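Local coordinates for protein LbaCas13a H328A (C2c2) (Lachnospiraceae bacterium NK4A179, PDB 5WLH) that binds a CRISPR guide RNA, here as its precursor, and probably uses it to find and cleave target RNA as a Cas13a nuclease, at residues I1114-W1125 with V1284-H1295. Numbering follows the deposited sequence.
With nucleotides of chain B.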
loop_
_atom_site.group_PDB
_atom_site.type_symbol
_atom_site.label_atom_id
_atom_site.label_comp_id
_atom_site.label_asym_id
_atom_site.label_seq_id
_atom_site.Cartn_x
_atom_site.Cartn_y
_atom_site.Cartn_z
ATOM N N ILE A 1114 3.468 14.753 6.792
ATOM C CA ILE A 1114 4.364 13.604 6.716
ATOM C C ILE A 1114 4.207 12.748 7.956
ATOM O O ILE A 1114 4.132 11.517 7.873
ATOM C CB ILE A 1114 5.827 14.047 6.514
ATOM C CG1 ILE A 1114 6.008 14.576 5.092
ATOM C CG2 ILE A 1114 6.760 12.865 6.726
ATOM C CD1 ILE A 1114 7.304 15.388 4.862
ATOM N N ALA A 1115 4.135 13.389 9.124
ATOM C CA ALA A 1115 3.886 12.658 10.360
ATOM C C ALA A 1115 2.536 11.954 10.319
ATOM O O ALA A 1115 2.421 10.789 10.724
ATOM C CB ALA A 1115 3.950 13.618 11.550
ATOM N N ASP A 1116 1.506 12.640 9.829
ATOM C CA ASP A 1116 0.211 11.979 9.661
ATOM C C ASP A 1116 0.316 10.776 8.732
ATOM O O ASP A 1116 -0.378 9.771 8.922
ATOM C CB ASP A 1116 -0.825 12.949 9.103
ATOM C CG ASP A 1116 -1.283 13.962 10.119
ATOM O OD1 ASP A 1116 -1.054 13.738 11.329
ATOM O OD2 ASP A 1116 -1.872 14.979 9.688
ATOM N N GLU A 1117 1.120 10.882 7.673
ATOM C CA GLU A 1117 1.242 9.733 6.774
ATOM C C GLU A 1117 2.026 8.600 7.422
ATOM O O GLU A 1117 1.701 7.418 7.228
ATOM C CB GLU A 1117 1.898 10.128 5.457
ATOM C CG GLU A 1117 1.044 11.031 4.613
ATOM C CD GLU A 1117 1.800 11.617 3.443
ATOM O OE1 GLU A 1117 2.904 11.119 3.128
ATOM O OE2 GLU A 1117 1.281 12.575 2.832
ATOM N N LEU A 1118 3.082 8.927 8.173
ATOM C CA LEU A 1118 3.784 7.871 8.897
ATOM C C LEU A 1118 2.888 7.231 9.939
ATOM O O LEU A 1118 2.890 6.003 10.104
ATOM C CB LEU A 1118 5.036 8.431 9.570
ATOM C CG LEU A 1118 6.074 8.936 8.572
ATOM C CD1 LEU A 1118 7.146 9.702 9.329
ATOM C CD2 LEU A 1118 6.674 7.776 7.792
ATOM N N GLN A 1119 2.112 8.051 10.657
ATOM C CA GLN A 1119 1.252 7.519 11.706
ATOM C C GLN A 1119 0.084 6.771 11.087
ATOM O O GLN A 1119 -0.325 5.718 11.580
ATOM C CB GLN A 1119 0.734 8.664 12.579
ATOM C CG GLN A 1119 -0.355 8.276 13.573
ATOM C CD GLN A 1119 0.169 7.499 14.755
ATOM O OE1 GLN A 1119 1.283 6.981 14.735
ATOM N NE2 GLN A 1119 -0.645 7.399 15.797
ATOM N N GLY A 1120 -0.448 7.310 9.996
ATOM C CA GLY A 1120 -1.546 6.646 9.314
ATOM C C GLY A 1120 -1.150 5.286 8.777
ATOM O O GLY A 1120 -1.932 4.343 8.827
ATOM N N GLN A 1121 0.080 5.153 8.270
ATOM C CA GLN A 1121 0.488 3.839 7.794
ATOM C C GLN A 1121 0.611 2.859 8.955
ATOM O O GLN A 1121 0.275 1.681 8.828
ATOM C CB GLN A 1121 1.815 3.946 7.029
ATOM C CG GLN A 1121 2.364 2.593 6.548
ATOM C CD GLN A 1121 1.424 1.902 5.573
ATOM O OE1 GLN A 1121 1.145 2.420 4.485
ATOM N NE2 GLN A 1121 0.926 0.722 5.961
ATOM N N LEU A 1122 1.104 3.334 10.097
ATOM C CA LEU A 1122 1.160 2.482 11.278
ATOM C C LEU A 1122 -0.231 2.001 11.673
ATOM O O LEU A 1122 -0.423 0.825 11.964
ATOM C CB LEU A 1122 1.807 3.233 12.434
ATOM C CG LEU A 1122 3.318 3.452 12.240
ATOM C CD1 LEU A 1122 3.838 4.423 13.279
ATOM C CD2 LEU A 1122 4.116 2.129 12.273
ATOM N N ILE A 1123 -1.213 2.893 11.663
ATOM C CA ILE A 1123 -2.568 2.483 12.016
ATOM C C ILE A 1123 -3.144 1.548 10.958
ATOM O O ILE A 1123 -3.839 0.581 11.279
ATOM C CB ILE A 1123 -3.453 3.716 12.237
ATOM C CG1 ILE A 1123 -2.925 4.507 13.451
ATOM C CG2 ILE A 1123 -4.889 3.258 12.602
ATOM C CD1 ILE A 1123 -3.532 5.902 13.588
ATOM N N ASN A 1124 -2.861 1.819 9.685
ATOM C CA ASN A 1124 -3.244 0.892 8.624
ATOM C C ASN A 1124 -2.724 -0.514 8.927
ATOM O O ASN A 1124 -3.473 -1.495 8.879
ATOM C CB ASN A 1124 -2.709 1.430 7.293
ATOM C CG ASN A 1124 -3.106 0.587 6.094
ATOM O OD1 ASN A 1124 -2.796 -0.597 6.021
ATOM N ND2 ASN A 1124 -3.735 1.226 5.103
ATOM N N TRP A 1125 -1.439 -0.625 9.276
ATOM C CA TRP A 1125 -0.865 -1.925 9.612
ATOM C C TRP A 1125 -1.563 -2.553 10.814
ATOM O O TRP A 1125 -1.729 -3.776 10.872
ATOM C CB TRP A 1125 0.622 -1.764 9.906
ATOM C CG TRP A 1125 1.447 -1.701 8.667
ATOM C CD1 TRP A 1125 1.160 -2.264 7.447
ATOM C CD2 TRP A 1125 2.714 -1.046 8.527
ATOM N NE1 TRP A 1125 2.200 -2.005 6.554
ATOM C CE2 TRP A 1125 3.157 -1.261 7.202
ATOM C CE3 TRP A 1125 3.512 -0.300 9.399
ATOM C CZ2 TRP A 1125 4.372 -0.747 6.723
ATOM C CZ3 TRP A 1125 4.715 0.187 8.941
ATOM C CH2 TRP A 1125 5.132 -0.029 7.605
ATOM N N VAL A 1284 7.963 -3.664 5.184
ATOM C CA VAL A 1284 7.835 -2.542 6.119
ATOM C C VAL A 1284 8.868 -1.473 5.856
ATOM O O VAL A 1284 8.505 -0.282 5.734
ATOM C CB VAL A 1284 7.834 -3.060 7.566
ATOM C CG1 VAL A 1284 8.132 -1.914 8.538
ATOM C CG2 VAL A 1284 6.467 -3.703 7.933
ATOM N N PRO A 1285 10.167 -1.762 5.715
ATOM C CA PRO A 1285 11.118 -0.679 5.432
ATOM C C PRO A 1285 10.865 0.006 4.100
ATOM O O PRO A 1285 10.976 1.231 4.000
ATOM C CB PRO A 1285 12.482 -1.390 5.470
ATOM C CG PRO A 1285 12.230 -2.653 6.344
ATOM C CD PRO A 1285 10.831 -3.064 5.945
ATOM N N THR A 1286 10.528 -0.757 3.063
ATOM C CA THR A 1286 10.278 -0.157 1.752
ATOM C C THR A 1286 9.114 0.816 1.820
ATOM O O THR A 1286 9.142 1.884 1.207
ATOM C CB THR A 1286 9.994 -1.268 0.744
ATOM O OG1 THR A 1286 11.212 -1.981 0.501
ATOM C CG2 THR A 1286 9.433 -0.691 -0.590
ATOM N N ILE A 1287 8.069 0.461 2.572
ATOM C CA ILE A 1287 6.927 1.358 2.672
ATOM C C ILE A 1287 7.337 2.666 3.332
ATOM O O ILE A 1287 6.934 3.752 2.898
ATOM C CB ILE A 1287 5.789 0.654 3.419
ATOM C CG1 ILE A 1287 5.181 -0.412 2.493
ATOM C CG2 ILE A 1287 4.724 1.659 3.838
ATOM C CD1 ILE A 1287 4.227 -1.357 3.210
ATOM N N LEU A 1288 8.155 2.583 4.386
ATOM C CA LEU A 1288 8.691 3.788 5.015
ATOM C C LEU A 1288 9.512 4.596 4.023
ATOM O O LEU A 1288 9.328 5.808 3.885
ATOM C CB LEU A 1288 9.546 3.404 6.225
ATOM C CG LEU A 1288 10.356 4.536 6.874
ATOM C CD1 LEU A 1288 9.439 5.605 7.407
ATOM C CD2 LEU A 1288 11.191 3.977 8.005
ATOM N N TYR A 1289 10.425 3.932 3.321
ATOM C CA TYR A 1289 11.238 4.612 2.311
ATOM C C TYR A 1289 10.358 5.296 1.259
ATOM O O TYR A 1289 10.623 6.436 0.844
ATOM C CB TYR A 1289 12.174 3.584 1.686
ATOM C CG TYR A 1289 12.854 4.030 0.413
ATOM C CD1 TYR A 1289 14.092 4.666 0.457
ATOM C CD2 TYR A 1289 12.280 3.783 -0.832
ATOM C CE1 TYR A 1289 14.730 5.070 -0.704
ATOM C CE2 TYR A 1289 12.913 4.197 -2.000
ATOM C CZ TYR A 1289 14.137 4.832 -1.920
ATOM O OH TYR A 1289 14.772 5.239 -3.069
ATOM N N ASN A 1290 9.299 4.614 0.821
ATOM C CA ASN A 1290 8.401 5.196 -0.178
ATOM C C ASN A 1290 7.722 6.451 0.345
ATOM O O ASN A 1290 7.576 7.436 -0.389
ATOM C CB ASN A 1290 7.316 4.187 -0.582
ATOM C CG ASN A 1290 7.854 2.989 -1.311
ATOM O OD1 ASN A 1290 8.986 2.981 -1.792
ATOM N ND2 ASN A 1290 7.019 1.942 -1.408
ATOM N N ILE A 1291 7.251 6.422 1.600
ATOM C CA ILE A 1291 6.602 7.603 2.166
ATOM C C ILE A 1291 7.550 8.793 2.124
ATOM O O ILE A 1291 7.179 9.894 1.703
ATOM C CB ILE A 1291 6.120 7.316 3.598
ATOM C CG1 ILE A 1291 4.966 6.315 3.559
ATOM C CG2 ILE A 1291 5.738 8.621 4.293
ATOM C CD1 ILE A 1291 4.585 5.772 4.949
ATOM N N LEU A 1292 8.802 8.579 2.521
ATOM C CA LEU A 1292 9.780 9.665 2.459
ATOM C C LEU A 1292 10.063 10.091 1.023
ATOM O O LEU A 1292 10.164 11.292 0.732
ATOM C CB LEU A 1292 11.070 9.230 3.156
ATOM C CG LEU A 1292 10.750 8.917 4.620
ATOM C CD1 LEU A 1292 11.833 8.006 5.233
ATOM C CD2 LEU A 1292 10.618 10.207 5.409
ATOM N N LEU A 1293 10.204 9.126 0.113
ATOM C CA LEU A 1293 10.477 9.463 -1.278
ATOM C C LEU A 1293 9.320 10.232 -1.907
ATOM O O LEU A 1293 9.547 11.087 -2.782
ATOM C CB LEU A 1293 10.779 8.199 -2.069
ATOM C CG LEU A 1293 11.445 8.389 -3.438
ATOM C CD1 LEU A 1293 12.666 9.260 -3.278
ATOM C CD2 LEU A 1293 11.848 7.039 -4.018
ATOM N N GLN A 1294 8.077 9.966 -1.473
ATOM C CA GLN A 1294 6.942 10.757 -1.965
ATOM C C GLN A 1294 7.139 12.233 -1.691
ATOM O O GLN A 1294 6.592 13.085 -2.414
ATOM C CB GLN A 1294 5.629 10.316 -1.313
ATOM C CG GLN A 1294 4.973 9.157 -2.008
ATOM C CD GLN A 1294 3.977 8.448 -1.115
ATOM O OE1 GLN A 1294 3.903 7.215 -1.095
ATOM N NE2 GLN A 1294 3.206 9.223 -0.372
ATOM N N HIS A 1295 7.871 12.555 -0.627
ATOM C CA HIS A 1295 8.184 13.927 -0.267
ATOM C C HIS A 1295 9.577 14.330 -0.723
ATOM O O HIS A 1295 10.137 15.301 -0.197
ATOM C CB HIS A 1295 7.990 14.097 1.236
ATOM C CG HIS A 1295 6.579 13.817 1.638
ATOM N ND1 HIS A 1295 5.606 14.788 1.623
ATOM C CD2 HIS A 1295 5.952 12.656 1.943
ATOM C CE1 HIS A 1295 4.446 14.252 1.964
ATOM N NE2 HIS A 1295 4.630 12.959 2.169
ATOM P P A B 29 -0.901 -1.712 0.617
ATOM O OP1 A B 29 -1.155 -0.733 1.719
ATOM O OP2 A B 29 -1.872 -1.959 -0.503
ATOM O "O5'" A B 29 0.437 -1.354 -0.158
ATOM C "C5'" A B 29 1.636 -1.086 0.548
ATOM C "C4'" A B 29 2.850 -1.368 -0.310
ATOM O "O4'" A B 29 2.777 -2.704 -0.857
ATOM C "C3'" A B 29 3.049 -0.490 -1.535
ATOM O "O3'" A B 29 3.616 0.759 -1.198
ATOM C "C2'" A B 29 3.963 -1.353 -2.385
ATOM O "O2'" A B 29 5.264 -1.375 -1.824
ATOM C "C1'" A B 29 3.348 -2.727 -2.143
ATOM N N9 A B 29 2.265 -2.983 -3.115
ATOM C C8 A B 29 0.913 -3.041 -2.905
ATOM N N7 A B 29 0.227 -3.281 -4.010
ATOM C C5 A B 29 1.201 -3.382 -4.983
ATOM C C6 A B 29 1.111 -3.616 -6.365
ATOM N N6 A B 29 -0.063 -3.815 -6.981
ATOM N N1 A B 29 2.253 -3.644 -7.061
ATOM C C2 A B 29 3.409 -3.452 -6.411
ATOM N N3 A B 29 3.621 -3.222 -5.105
ATOM C C4 A B 29 2.457 -3.199 -4.449
ATOM P P C B 30 3.231 2.105 -1.971
ATOM O OP1 C B 30 4.223 3.080 -1.449
ATOM O OP2 C B 30 1.771 2.389 -1.901
ATOM O "O5'" C B 30 3.542 1.815 -3.497
ATOM C "C5'" C B 30 4.880 1.708 -3.972
ATOM C "C4'" C B 30 4.898 1.323 -5.429
ATOM O "O4'" C B 30 4.148 0.095 -5.622
ATOM C "C3'" C B 30 4.231 2.303 -6.380
ATOM O "O3'" C B 30 5.074 3.387 -6.711
ATOM C "C2'" C B 30 3.886 1.429 -7.579
ATOM O "O2'" C B 30 5.024 1.240 -8.389
ATOM C "C1'" C B 30 3.553 0.095 -6.903
ATOM N N1 C B 30 2.100 -0.101 -6.749
ATOM C C2 C B 30 1.394 -0.441 -7.900
ATOM O O2 C B 30 1.997 -0.536 -8.965
ATOM N N3 C B 30 0.074 -0.645 -7.821
ATOM C C4 C B 30 -0.534 -0.534 -6.653
ATOM N N4 C B 30 -1.849 -0.752 -6.662
ATOM C C5 C B 30 0.152 -0.190 -5.447
ATOM C C6 C B 30 1.481 0.010 -5.537
ATOM P P A B 6 18.936 -8.426 4.384
ATOM O OP1 A B 6 19.120 -9.737 5.025
ATOM O OP2 A B 6 19.729 -8.032 3.181
ATOM O "O5'" A B 6 17.397 -8.298 3.956
ATOM C "C5'" A B 6 16.362 -8.840 4.778
ATOM C "C4'" A B 6 15.109 -7.984 4.722
ATOM O "O4'" A B 6 15.380 -6.696 5.310
ATOM C "C3'" A B 6 14.602 -7.642 3.331
ATOM O "O3'" A B 6 13.819 -8.678 2.787
ATOM C "C2'" A B 6 13.829 -6.357 3.561
ATOM O "O2'" A B 6 12.588 -6.643 4.205
ATOM C "C1'" A B 6 14.714 -5.682 4.595
ATOM N N9 A B 6 15.737 -4.806 4.007
ATOM C C8 A B 6 17.099 -4.939 4.121
ATOM N N7 A B 6 17.765 -3.977 3.538
ATOM C C5 A B 6 16.767 -3.156 3.022
ATOM C C6 A B 6 16.821 -1.966 2.297
ATOM N N6 A B 6 17.981 -1.379 1.960
ATOM N N1 A B 6 15.643 -1.389 1.946
ATOM C C2 A B 6 14.490 -1.984 2.285
ATOM N N3 A B 6 14.319 -3.123 2.958
ATOM C C4 A B 6 15.506 -3.652 3.310
#
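His-1295 NE2 donates to Glu-1117 OE1 over 2.7 Å in a nearly straight bond. NE2 comes to the syn side of OE1 but 31° out of the carboxylate plane, while OE1 sits almost in the plane of the imidazole. One face of that ring is covered by Ile-1114, whose CG1 stands 3.4 Å from the centroid of the His-1295 ring, a CH-pi contact; CG1 lies beside the backbone N (chi1 -72°), which carries it over the ring. Helix 1357-1368 also packs on Ile-1114. With an alanine at His-1295, the Glu-1117 carboxylate would probably lose this donor and Ile-1114 CG1 the ring beneath it. Farther along, Leu-1118 CD2 reaches Leu-1288 CD1 at 3.5 Å and also packs on Ile-1291 CG2. Gln-1121 lays CG and CD across Ile-1287 CG2. Trp-1125 closes the other end: Val-1284 CG2 lies over one indole face, and Ile-1287 CD1 abuts Trp-1125 CZ2, 3.6 Å away. That methyl touches A29 C5' of chain B, and Asn-1290 ND2, also bonded to Met-824 O, makes a bent bond to C30 OP1 of chain B. Helix 1284-1294 thus binds RNA, while 1114-1125 backs it through a largely apolar seam: near-antiparallel helix packing (157°), probably in the second HEPN domain.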